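Local coordinates for protein PspGI restriction endonuclease (Pyrococcus sp. GI-H, PDB 3BM3) that binds its substrate DNA as a pair of subunits and probably cleaves it sequence-specifically as a type II restriction endonuclease, at residues Asn16-Asn21 against Lys68-Gln73; Arg145-Asp150 against Ala154-Val159; Glu184-Phe189 against Ile254-Lys259. The protein carries 2 engineered substitutions. All coordinates share one frame; numbering follows the deposited sequence.

Contact 1 of 3, residues Asn16-Asn21 against Lys68-Gln73; sequences NIPPTN and KEYEKQ
With chi1 at -57°, Ile17 turns its CG2 branch opposite its own backbone N and towards Tyr70, while CG1, in its extended chain, carries CD1 on to Glu71. The ring of Tyr70 is set beside its own backbone N (chi1 -72°), which lays one of its faces under Pro18. The arrangement is a proline-on-tyrosine CH-pi contact: the loop that leads into helix 20-31, with Pro19 at the N-cap, rests on the long helix 52-80 in the helical part of this PD-(D/E)XK-clan protein. Pro18 crosses the aromatic ring at about a right angle. Its CD stands 4.0 Å from the Tyr70 ring centroid, 25° off the normal, displaced towards the rim so that it comes nearest to Tyr70 CD2, at 3.6 Å. Since CD is bonded to the amide nitrogen, its hydrogens are probably slightly positive and suited to the pi face. Pro18 CG sits further along the same rim, 3.7 Å from Tyr70 CE2. At the root of the tyrosine, Ile17 CG2 meets Tyr70 CB at 3.9 Å, so the loop covers both the ring and its stem with apolar carbon. The phenol end is held by Glu26, through a hydrogen bond between OH and OE1, which ties helix 52-80 to the helix that follows the loop. Arg99 of helix 85-115 binds the carbonyl oxygens of Ile17 and Pro18, fixing the loop from its polar side. The buried Glu71 carboxylate forms salt bridges with Arg75 and Arg96, which probably offset its charge, and a hydrogen bond with Tyr67 OH. On the loop side Glu71 offers its backbone: Ile17 CD1 lies 4.0 Å from Glu71 CA.

Contact 2 of 3, residues Arg145-Asp150 against Ala154-Val159; sequences RTFLND and AILITV. Engineered in segment 145-150: Thr146 (natural residue Ala).
Apolar packing joins Phe147, on the short helix 144-149, to Ala154 and Leu156 where the chain enters strand 155-160. At close quarters the Ala154 methyl presses against the base of the phenylalanine, with Ala154 CB 3.6 Å from Phe147 CA and 3.7 Å from Phe147 CB, and it also lies at the ring edge, in the ring plane. Further out, Phe147 crosses Leu156 at about a right angle. Its CG is anti to the backbone N (chi1 175°), which sends the ring away from the helix, and the leucine fork straddles one ring bond: Leu156 CD2 lies 3.7 Å from Phe147 CD1, and Leu156 CD1 is equally near Phe147 CE1. With an alanine here, both leucine methyls would probably lose their aromatic partner and a gap would open between helix and strand. Polar bonds flank the packing. Asp150, the first residue to leave helical geometry, binds Ser152 OG through OD1 and Ser153 OG through its carbonyl oxygen, bonds that brace the short connection 150-154; the engineered Thr146 hydroxyl pairs with Ser143 OG. Around the contact, Phe147 meets Phe181 edge-to-face and packs on Ile140 of strand 139-141 and on Ile185. Helix 144-149 thus fills the link between the antiparallel neighbours 139-141 and 155-160, beside the end of helix 167-181, in the mixed sheet of this PD-(D/E)XK-clan domain.

Contact 3 of 3, residues Glu184-Phe189 against Ile254-Lys259; sequences EINFWF and IQFLNK
Asn186 meets Phe256 at the ring edge: Asn186 ND2 approaches near the ring plane and lies 3.3 Å from both Phe256 CZ and Phe256 CE1. The amide carbon follows close behind, with Asn186 CG 3.5 Å from Phe256 CE1. Amide and ring planes stand 76° apart, so the two flat groups are nearly crossed instead of stacked, and the ring C-H bonds rather than the pi cloud face the amide. Beside this, Trp188 touches Phe256 more loosely, its CH2 lying 4.4 Å from Phe256 CB. Two residues on, Trp188 is on the same side of the strand as Asn186, and together they receive the phenylalanine, whose ring is swung out from the helix with CG anti to the backbone N (chi1 175°). What positions the first shell lies just outside. Asn186 ND2 is hydrogen-bonded to the carbonyl oxygens of Ser152 and Ala154, which fixes the rotation of the amide and ties it to the chain just before strand 155-160. Phe256 stacks on His260, and the Trp188 ring meets that of Tyr213 obliquely. Trp188 also packs on Ile249, Asp252 and Ile253, further back along the helix. Helix 249-259, the last one modelled, therefore covers one face of the central mixed sheet, over strands 155-160 and 186-191, while Ile185, Phe187 and Phe189 turn to helix 167-181 on the opposite face.

Overall arrangement
All three contacts are buried, but in two separate regions. In contact 1, loop on helix in the helical part, every touching residue is buried; contact 2 includes the partly exposed Thr146 and Asp150, contact 3 the partly exposed Asn186. The centre of contact 1 lies about 34 and 36 Å from those of contacts 2 and 3, which share the sheet, centres about 9 Å apart: Leu156 hydrogen-bonds through its backbone to Asn186 and Trp188, and Ile155 packs on Phe256. They work on opposite sheet faces. Chemistry differs accordingly: proline over an aromatic face in contact 1, mainly aliphatic-aromatic packing in contact 2, an amide at a ring edge, with a looser tryptophan touch, in contact 3.

Contact 1 of 3, residues Asn16-Asn21 against Lys68-Gln73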
loop_
_atom_site.group_PDB
_atom_site.type_symbol
_atom_site.label_atom_id
_atom_site.label_comp_id
_atom_site.label_asym_id
_atom_site.label_seq_id
_atom_site.Cartn_x
_atom_site.Cartn_y
_atom_site.Cartn_z
ATOM N N ASN C 16 -25.592 -1.849 -6.299
ATOM C CA ASN C 16 -26.412 -2.751 -7.092
ATOM C C ASN C 16 -25.745 -4.065 -7.471
ATOM O O ASN C 16 -26.396 -4.963 -8.031
ATOM C CB ASN C 16 -26.841 -2.056 -8.369
ATOM C CG ASN C 16 -27.886 -1.001 -8.105
ATOM O OD1 ASN C 16 -29.001 -1.328 -7.740
ATOM N ND2 ASN C 16 -27.501 0.256 -8.189
ATOM N N ILE C 17 -24.460 -4.179 -7.179
ATOM C CA ILE C 17 -23.717 -5.383 -7.477
ATOM C C ILE C 17 -23.722 -6.274 -6.245
ATOM O O ILE C 17 -23.306 -5.850 -5.168
ATOM C CB ILE C 17 -22.246 -5.118 -7.894
ATOM C CG1 ILE C 17 -22.179 -4.184 -9.117
ATOM C CG2 ILE C 17 -21.578 -6.454 -8.148
ATOM C CD1 ILE C 17 -20.826 -3.787 -9.516
ATOM N N PRO C 18 -24.187 -7.516 -6.392
ATOM C CA PRO C 18 -24.224 -8.417 -5.260
ATOM C C PRO C 18 -22.888 -8.502 -4.526
ATOM O O PRO C 18 -21.834 -8.351 -5.152
ATOM C CB PRO C 18 -24.562 -9.749 -5.914
ATOM C CG PRO C 18 -25.439 -9.358 -7.050
ATOM C CD PRO C 18 -24.797 -8.123 -7.586
ATOM N N PRO C 19 -22.933 -8.672 -3.207
ATOM C CA PRO C 19 -21.658 -8.671 -2.476
ATOM C C PRO C 19 -20.764 -9.846 -2.830
ATOM O O PRO C 19 -21.220 -10.870 -3.327
ATOM C CB PRO C 19 -22.074 -8.743 -1.022
ATOM C CG PRO C 19 -23.476 -9.197 -1.026
ATOM C CD PRO C 19 -24.086 -8.811 -2.310
ATOM N N THR C 20 -19.482 -9.669 -2.582
ATOM C CA THR C 20 -18.491 -10.655 -2.963
ATOM C C THR C 20 -18.821 -12.039 -2.398
ATOM O O THR C 20 -18.672 -13.025 -3.100
ATOM C CB THR C 20 -17.084 -10.224 -2.508
ATOM O OG1 THR C 20 -16.786 -8.976 -3.099
ATOM C CG2 THR C 20 -16.026 -11.220 -2.934
ATOM N N ASN C 21 -19.265 -12.102 -1.156
ATOM C CA ASN C 21 -19.596 -13.401 -0.555
ATOM C C ASN C 21 -20.629 -14.135 -1.406
ATOM O O ASN C 21 -20.493 -15.336 -1.681
ATOM C CB ASN C 21 -20.034 -13.242 0.911
ATOM C CG ASN C 21 -21.360 -12.499 1.084
ATOM O OD1 ASN C 21 -21.675 -11.537 0.387
ATOM N ND2 ASN C 21 -22.141 -12.951 2.046
ATOM N N LYS C 68 -17.940 -9.307 -13.192
ATOM C CA LYS C 68 -17.918 -8.442 -14.387
ATOM C C LYS C 68 -19.233 -8.446 -15.133
ATOM O O LYS C 68 -19.618 -7.444 -15.723
ATOM C CB LYS C 68 -16.786 -8.822 -15.308
ATOM C CG LYS C 68 -15.453 -8.429 -14.728
ATOM C CD LYS C 68 -14.328 -8.562 -15.723
ATOM C CE LYS C 68 -14.016 -10.002 -16.030
ATOM N NZ LYS C 68 -12.733 -10.129 -16.777
ATOM N N GLU C 69 -19.921 -9.582 -15.130
ATOM C CA GLU C 69 -21.237 -9.654 -15.733
ATOM C C GLU C 69 -22.196 -8.742 -15.010
ATOM O O GLU C 69 -22.987 -8.042 -15.632
ATOM C CB GLU C 69 -21.777 -11.082 -15.700
ATOM C CG GLU C 69 -20.995 -12.060 -16.573
ATOM C CD GLU C 69 -21.526 -13.494 -16.460
ATOM O OE1 GLU C 69 -22.713 -13.705 -16.780
ATOM O OE2 GLU C 69 -20.753 -14.418 -16.073
ATOM N N TYR C 70 -22.139 -8.754 -13.691
ATOM C CA TYR C 70 -22.971 -7.844 -12.904
ATOM C C TYR C 70 -22.565 -6.397 -13.127
ATOM O O TYR C 70 -23.408 -5.528 -13.287
ATOM C CB TYR C 70 -22.886 -8.171 -11.433
ATOM C CG TYR C 70 -23.597 -9.442 -11.031
ATOM C CD1 TYR C 70 -24.764 -9.860 -11.668
ATOM C CD2 TYR C 70 -23.117 -10.232 -9.990
ATOM C CE1 TYR C 70 -25.406 -11.024 -11.284
ATOM C CE2 TYR C 70 -23.754 -11.386 -9.612
ATOM C CZ TYR C 70 -24.908 -11.767 -10.240
ATOM O OH TYR C 70 -25.586 -12.914 -9.882
ATOM N N GLU C 71 -21.266 -6.156 -13.163
ATOM C CA GLU C 71 -20.751 -4.801 -13.393
ATOM C C GLU C 71 -21.292 -4.273 -14.717
ATOM O O GLU C 71 -21.661 -3.117 -14.827
ATOM C CB GLU C 71 -19.241 -4.846 -13.465
ATOM C CG GLU C 71 -18.585 -3.493 -13.520
ATOM C CD GLU C 71 -17.101 -3.587 -13.691
ATOM O OE1 GLU C 71 -16.663 -3.919 -14.807
ATOM O OE2 GLU C 71 -16.375 -3.342 -12.717
ATOM N N LYS C 72 -21.329 -5.136 -15.733
ATOM C CA LYS C 72 -21.797 -4.755 -17.070
ATOM C C LYS C 72 -23.266 -4.395 -17.014
ATOM O O LYS C 72 -23.706 -3.391 -17.579
ATOM C CB LYS C 72 -21.580 -5.905 -18.037
ATOM C CG LYS C 72 -22.028 -5.619 -19.440
ATOM C CD LYS C 72 -21.602 -6.753 -20.355
ATOM C CE LYS C 72 -22.140 -6.550 -21.744
ATOM N NZ LYS C 72 -21.681 -5.246 -22.291
ATOM N N GLN C 73 -24.052 -5.189 -16.298
ATOM C CA GLN C 73 -25.458 -4.847 -16.131
ATOM C C GLN C 73 -25.647 -3.487 -15.490
ATOM O O GLN C 73 -26.470 -2.674 -15.919
ATOM C CB GLN C 73 -26.159 -5.881 -15.266
ATOM C CG GLN C 73 -26.310 -7.221 -15.939
ATOM C CD GLN C 73 -27.092 -8.170 -15.098
ATOM O OE1 GLN C 73 -28.069 -7.777 -14.447
ATOM N NE2 GLN C 73 -26.659 -9.410 -15.064
#

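Contact 2 of 3, residues Arg145-Asp150 against Ala154-Val159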
loop_
_atom_site.group_PDB
_atom_site.type_symbol
_atom_site.label_atom_id
_atom_site.label_comp_id
_atom_site.label_asym_id
_atom_site.label_seq_id
_atom_site.Cartn_x
_atom_site.Cartn_y
_atom_site.Cartn_z
ATOM N N ARG C 145 -8.188 -14.839 20.971
ATOM C CA ARG C 145 -8.007 -15.172 22.401
ATOM C C ARG C 145 -6.795 -16.052 22.604
ATOM O O ARG C 145 -5.984 -15.813 23.497
ATOM C CB ARG C 145 -9.256 -15.767 23.035
ATOM C CG ARG C 145 -10.265 -14.673 23.329
ATOM C CD ARG C 145 -11.197 -14.932 24.474
ATOM N NE ARG C 145 -11.788 -16.253 24.432
ATOM C CZ ARG C 145 -12.983 -16.556 24.934
ATOM N NH1 ARG C 145 -13.740 -15.629 25.501
ATOM N NH2 ARG C 145 -13.422 -17.797 24.855
ATOM N N THR C 146 -6.637 -17.037 21.734
ATOM C CA THR C 146 -5.483 -17.920 21.801
ATOM C C THR C 146 -4.166 -17.207 21.576
ATOM O O THR C 146 -3.190 -17.444 22.287
ATOM C CB THR C 146 -5.648 -19.100 20.839
ATOM O OG1 THR C 146 -6.748 -19.868 21.317
ATOM C CG2 THR C 146 -4.407 -19.967 20.822
ATOM N N PHE C 147 -4.148 -16.307 20.604
ATOM C CA PHE C 147 -2.991 -15.456 20.397
ATOM C C PHE C 147 -2.616 -14.657 21.640
ATOM O O PHE C 147 -1.465 -14.659 22.049
ATOM C CB PHE C 147 -3.202 -14.493 19.239
ATOM C CG PHE C 147 -2.076 -13.528 19.083
ATOM C CD1 PHE C 147 -0.892 -13.914 18.476
ATOM C CD2 PHE C 147 -2.167 -12.244 19.601
ATOM C CE1 PHE C 147 0.173 -13.036 18.339
ATOM C CE2 PHE C 147 -1.084 -11.366 19.481
ATOM C CZ PHE C 147 0.079 -11.772 18.863
ATOM N N LEU C 148 -3.584 -13.960 22.212
ATOM C CA LEU C 148 -3.328 -13.120 23.368
ATOM C C LEU C 148 -2.945 -13.981 24.557
ATOM O O LEU C 148 -2.078 -13.587 25.333
ATOM C CB LEU C 148 -4.531 -12.279 23.709
ATOM C CG LEU C 148 -4.928 -11.269 22.661
ATOM C CD1 LEU C 148 -6.263 -10.670 23.040
ATOM C CD2 LEU C 148 -3.848 -10.227 22.529
ATOM N N ASN C 149 -3.570 -15.153 24.694
ATOM C CA ASN C 149 -3.155 -16.083 25.765
ATOM C C ASN C 149 -1.669 -16.485 25.663
ATOM O O ASN C 149 -0.936 -16.544 26.666
ATOM C CB ASN C 149 -4.061 -17.324 25.786
ATOM C CG ASN C 149 -5.470 -17.026 26.313
ATOM O OD1 ASN C 149 -5.693 -16.021 26.996
ATOM N ND2 ASN C 149 -6.423 -17.912 26.013
ATOM N N ASP C 150 -1.249 -16.791 24.441
ATOM C CA ASP C 150 0.097 -17.243 24.149
ATOM C C ASP C 150 0.399 -16.959 22.694
ATOM O O ASP C 150 0.093 -17.799 21.843
ATOM C CB ASP C 150 0.220 -18.740 24.386
ATOM C CG ASP C 150 1.623 -19.258 24.163
ATOM O OD1 ASP C 150 2.530 -18.466 23.787
ATOM O OD2 ASP C 150 1.809 -20.475 24.392
ATOM N N ALA C 154 -0.219 -19.216 18.290
ATOM C CA ALA C 154 -1.151 -18.807 17.218
ATOM C C ALA C 154 -0.348 -18.356 16.009
ATOM O O ALA C 154 0.842 -18.019 16.107
ATOM C CB ALA C 154 -2.043 -17.661 17.682
ATOM N N ILE C 155 -1.035 -18.341 14.874
ATOM C CA ILE C 155 -0.448 -17.876 13.633
ATOM C C ILE C 155 -1.199 -16.636 13.213
ATOM O O ILE C 155 -2.421 -16.649 13.169
ATOM C CB ILE C 155 -0.535 -18.904 12.508
ATOM C CG1 ILE C 155 -0.138 -20.292 12.986
ATOM C CG2 ILE C 155 0.313 -18.440 11.305
ATOM C CD1 ILE C 155 -0.448 -21.399 11.937
ATOM N N LEU C 156 -0.447 -15.585 12.882
ATOM C CA LEU C 156 -0.999 -14.405 12.272
ATOM C C LEU C 156 -0.667 -14.518 10.794
ATOM O O LEU C 156 0.494 -14.734 10.406
ATOM C CB LEU C 156 -0.368 -13.153 12.847
ATOM C CG LEU C 156 -0.337 -13.144 14.362
ATOM C CD1 LEU C 156 0.234 -11.849 14.849
ATOM C CD2 LEU C 156 -1.751 -13.377 14.891
ATOM N N ILE C 157 -1.698 -14.367 9.976
ATOM C CA ILE C 157 -1.528 -14.484 8.544
ATOM C C ILE C 157 -2.030 -13.231 7.883
ATOM O O ILE C 157 -3.189 -12.831 8.110
ATOM C CB ILE C 157 -2.281 -15.663 7.964
ATOM C CG1 ILE C 157 -1.901 -16.945 8.707
ATOM C CG2 ILE C 157 -1.923 -15.783 6.473
ATOM C CD1 ILE C 157 -2.571 -18.237 8.198
ATOM N N THR C 158 -1.159 -12.600 7.112
ATOM C CA THR C 158 -1.521 -11.449 6.312
ATOM C C THR C 158 -1.640 -11.973 4.887
ATOM O O THR C 158 -0.824 -12.781 4.447
ATOM C CB THR C 158 -0.484 -10.304 6.439
ATOM O OG1 THR C 158 -0.470 -9.823 7.792
ATOM C CG2 THR C 158 -0.853 -9.156 5.504
ATOM N N VAL C 159 -2.698 -11.564 4.193
ATOM C CA VAL C 159 -3.007 -12.081 2.911
ATOM C C VAL C 159 -3.183 -10.901 1.959
ATOM O O VAL C 159 -3.863 -9.940 2.297
ATOM C CB VAL C 159 -4.275 -12.891 3.009
ATOM C CG1 VAL C 159 -4.833 -13.198 1.668
ATOM C CG2 VAL C 159 -4.006 -14.170 3.806
#

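Contact 3 of 3, residues Glu184-Phe189 against Ile254-Lys259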
loop_
_atom_site.group_PDB
_atom_site.type_symbol
_atom_site.label_atom_id
_atom_site.label_comp_id
_atom_site.label_asym_id
_atom_site.label_seq_id
_atom_site.Cartn_x
_atom_site.Cartn_y
_atom_site.Cartn_z
ATOM N N GLU C 184 8.471 -14.023 19.511
ATOM C CA GLU C 184 7.951 -15.389 19.451
ATOM C C GLU C 184 6.606 -15.496 18.712
ATOM O O GLU C 184 6.029 -16.588 18.585
ATOM C CB GLU C 184 7.851 -15.979 20.873
ATOM C CG GLU C 184 6.499 -15.815 21.594
ATOM C CD GLU C 184 6.199 -14.427 22.153
ATOM O OE1 GLU C 184 6.947 -13.450 21.896
ATOM O OE2 GLU C 184 5.182 -14.341 22.892
ATOM N N ILE C 185 6.103 -14.376 18.213
ATOM C CA ILE C 185 4.922 -14.462 17.370
ATOM C C ILE C 185 5.263 -15.224 16.085
ATOM O O ILE C 185 6.440 -15.367 15.715
ATOM C CB ILE C 185 4.329 -13.095 17.046
ATOM C CG1 ILE C 185 5.214 -12.296 16.080
ATOM C CG2 ILE C 185 4.038 -12.323 18.318
ATOM C CD1 ILE C 185 4.503 -11.018 15.583
ATOM N N ASN C 186 4.214 -15.734 15.442
ATOM C CA ASN C 186 4.306 -16.429 14.178
ATOM C C ASN C 186 3.533 -15.584 13.182
ATOM O O ASN C 186 2.332 -15.461 13.270
ATOM C CB ASN C 186 3.689 -17.794 14.301
ATOM C CG ASN C 186 4.382 -18.628 15.335
ATOM O OD1 ASN C 186 5.536 -18.967 15.176
ATOM N ND2 ASN C 186 3.690 -18.902 16.436
ATOM N N PHE C 187 4.258 -14.995 12.256
ATOM C CA PHE C 187 3.650 -14.052 11.331
ATOM C C PHE C 187 3.976 -14.515 9.932
ATOM O O PHE C 187 5.161 -14.560 9.556
ATOM C CB PHE C 187 4.221 -12.666 11.566
ATOM C CG PHE C 187 3.477 -11.593 10.857
ATOM C CD1 PHE C 187 2.547 -10.830 11.522
ATOM C CD2 PHE C 187 3.708 -11.350 9.512
ATOM C CE1 PHE C 187 1.845 -9.837 10.865
ATOM C CE2 PHE C 187 3.002 -10.362 8.853
ATOM C CZ PHE C 187 2.098 -9.607 9.529
ATOM N N TRP C 188 2.936 -14.897 9.179
ATOM C CA TRP C 188 3.130 -15.468 7.868
ATOM C C TRP C 188 2.494 -14.548 6.847
ATOM O O TRP C 188 1.452 -13.979 7.093
ATOM C CB TRP C 188 2.505 -16.860 7.747
ATOM C CG TRP C 188 3.040 -17.889 8.691
ATOM C CD1 TRP C 188 4.012 -17.736 9.619
ATOM C CD2 TRP C 188 2.582 -19.241 8.813
ATOM N NE1 TRP C 188 4.190 -18.906 10.324
ATOM C CE2 TRP C 188 3.342 -19.850 9.824
ATOM C CE3 TRP C 188 1.649 -20.014 8.118
ATOM C CZ2 TRP C 188 3.162 -21.183 10.178
ATOM C CZ3 TRP C 188 1.454 -21.334 8.503
ATOM C CH2 TRP C 188 2.221 -21.899 9.493
ATOM N N PHE C 189 3.142 -14.433 5.700
ATOM C CA PHE C 189 2.654 -13.582 4.634
ATOM C C PHE C 189 2.259 -14.467 3.486
ATOM O O PHE C 189 3.010 -15.344 3.045
ATOM C CB PHE C 189 3.770 -12.673 4.156
ATOM C CG PHE C 189 3.388 -11.785 3.012
ATOM C CD1 PHE C 189 2.843 -10.532 3.264
ATOM C CD2 PHE C 189 3.526 -12.202 1.723
ATOM C CE1 PHE C 189 2.439 -9.715 2.209
ATOM C CE2 PHE C 189 3.126 -11.376 0.668
ATOM C CZ PHE C 189 2.612 -10.142 0.923
ATOM N N ILE C 254 -1.865 -26.880 9.896
ATOM C CA ILE C 254 -2.213 -28.143 10.593
ATOM C C ILE C 254 -1.015 -28.617 11.422
ATOM O O ILE C 254 -1.157 -28.980 12.594
ATOM C CB ILE C 254 -2.645 -29.232 9.596
ATOM C CG1 ILE C 254 -4.073 -28.929 9.092
ATOM C CG2 ILE C 254 -2.618 -30.610 10.273
ATOM C CD1 ILE C 254 -4.462 -29.648 7.829
ATOM N N GLN C 255 0.166 -28.625 10.827
ATOM C CA GLN C 255 1.356 -29.122 11.528
ATOM C C GLN C 255 1.771 -28.198 12.663
ATOM O O GLN C 255 2.213 -28.636 13.731
ATOM C CB GLN C 255 2.518 -29.288 10.568
ATOM C CG GLN C 255 2.248 -30.273 9.429
ATOM C CD GLN C 255 1.943 -31.667 9.919
ATOM O OE1 GLN C 255 2.523 -32.119 10.895
ATOM N NE2 GLN C 255 1.054 -32.366 9.227
ATOM N N PHE C 256 1.640 -26.906 12.425
ATOM C CA PHE C 256 1.873 -25.946 13.467
ATOM C C PHE C 256 0.931 -26.191 14.637
ATOM O O PHE C 256 1.369 -26.255 15.766
ATOM C CB PHE C 256 1.672 -24.528 12.950
ATOM C CG PHE C 256 1.777 -23.502 14.011
ATOM C CD1 PHE C 256 2.991 -22.880 14.284
ATOM C CD2 PHE C 256 0.651 -23.154 14.749
ATOM C CE1 PHE C 256 3.067 -21.925 15.294
ATOM C CE2 PHE C 256 0.721 -22.242 15.755
ATOM C CZ PHE C 256 1.935 -21.613 16.034
ATOM N N LEU C 257 -0.358 -26.336 14.370
ATOM C CA LEU C 257 -1.345 -26.481 15.456
ATOM C C LEU C 257 -1.148 -27.804 16.190
ATOM O O LEU C 257 -1.285 -27.846 17.402
ATOM C CB LEU C 257 -2.768 -26.377 14.923
ATOM C CG LEU C 257 -3.158 -24.981 14.412
ATOM C CD1 LEU C 257 -4.500 -25.058 13.730
ATOM C CD2 LEU C 257 -3.143 -23.936 15.538
ATOM N N ASN C 258 -0.789 -28.852 15.447
ATOM C CA ASN C 258 -0.466 -30.168 16.032
ATOM C C ASN C 258 0.726 -30.105 16.993
ATOM O O ASN C 258 0.817 -30.909 17.935
ATOM C CB ASN C 258 -0.164 -31.195 14.930
ATOM C CG ASN C 258 -1.411 -31.620 14.141
ATOM O OD1 ASN C 258 -2.536 -31.362 14.551
ATOM N ND2 ASN C 258 -1.198 -32.288 13.002
ATOM N N LYS C 259 1.659 -29.197 16.719
ATOM C CA LYS C 259 2.850 -29.024 17.547
ATOM C C LYS C 259 2.573 -28.120 18.746
ATOM O O LYS C 259 3.179 -28.285 19.803
ATOM C CB LYS C 259 4.021 -28.470 16.728
ATOM C CG LYS C 259 4.755 -29.526 15.887
ATOM C CD LYS C 259 5.978 -28.953 15.141
ATOM C CE LYS C 259 7.003 -28.303 16.091
ATOM N NZ LYS C 259 8.338 -28.023 15.453
#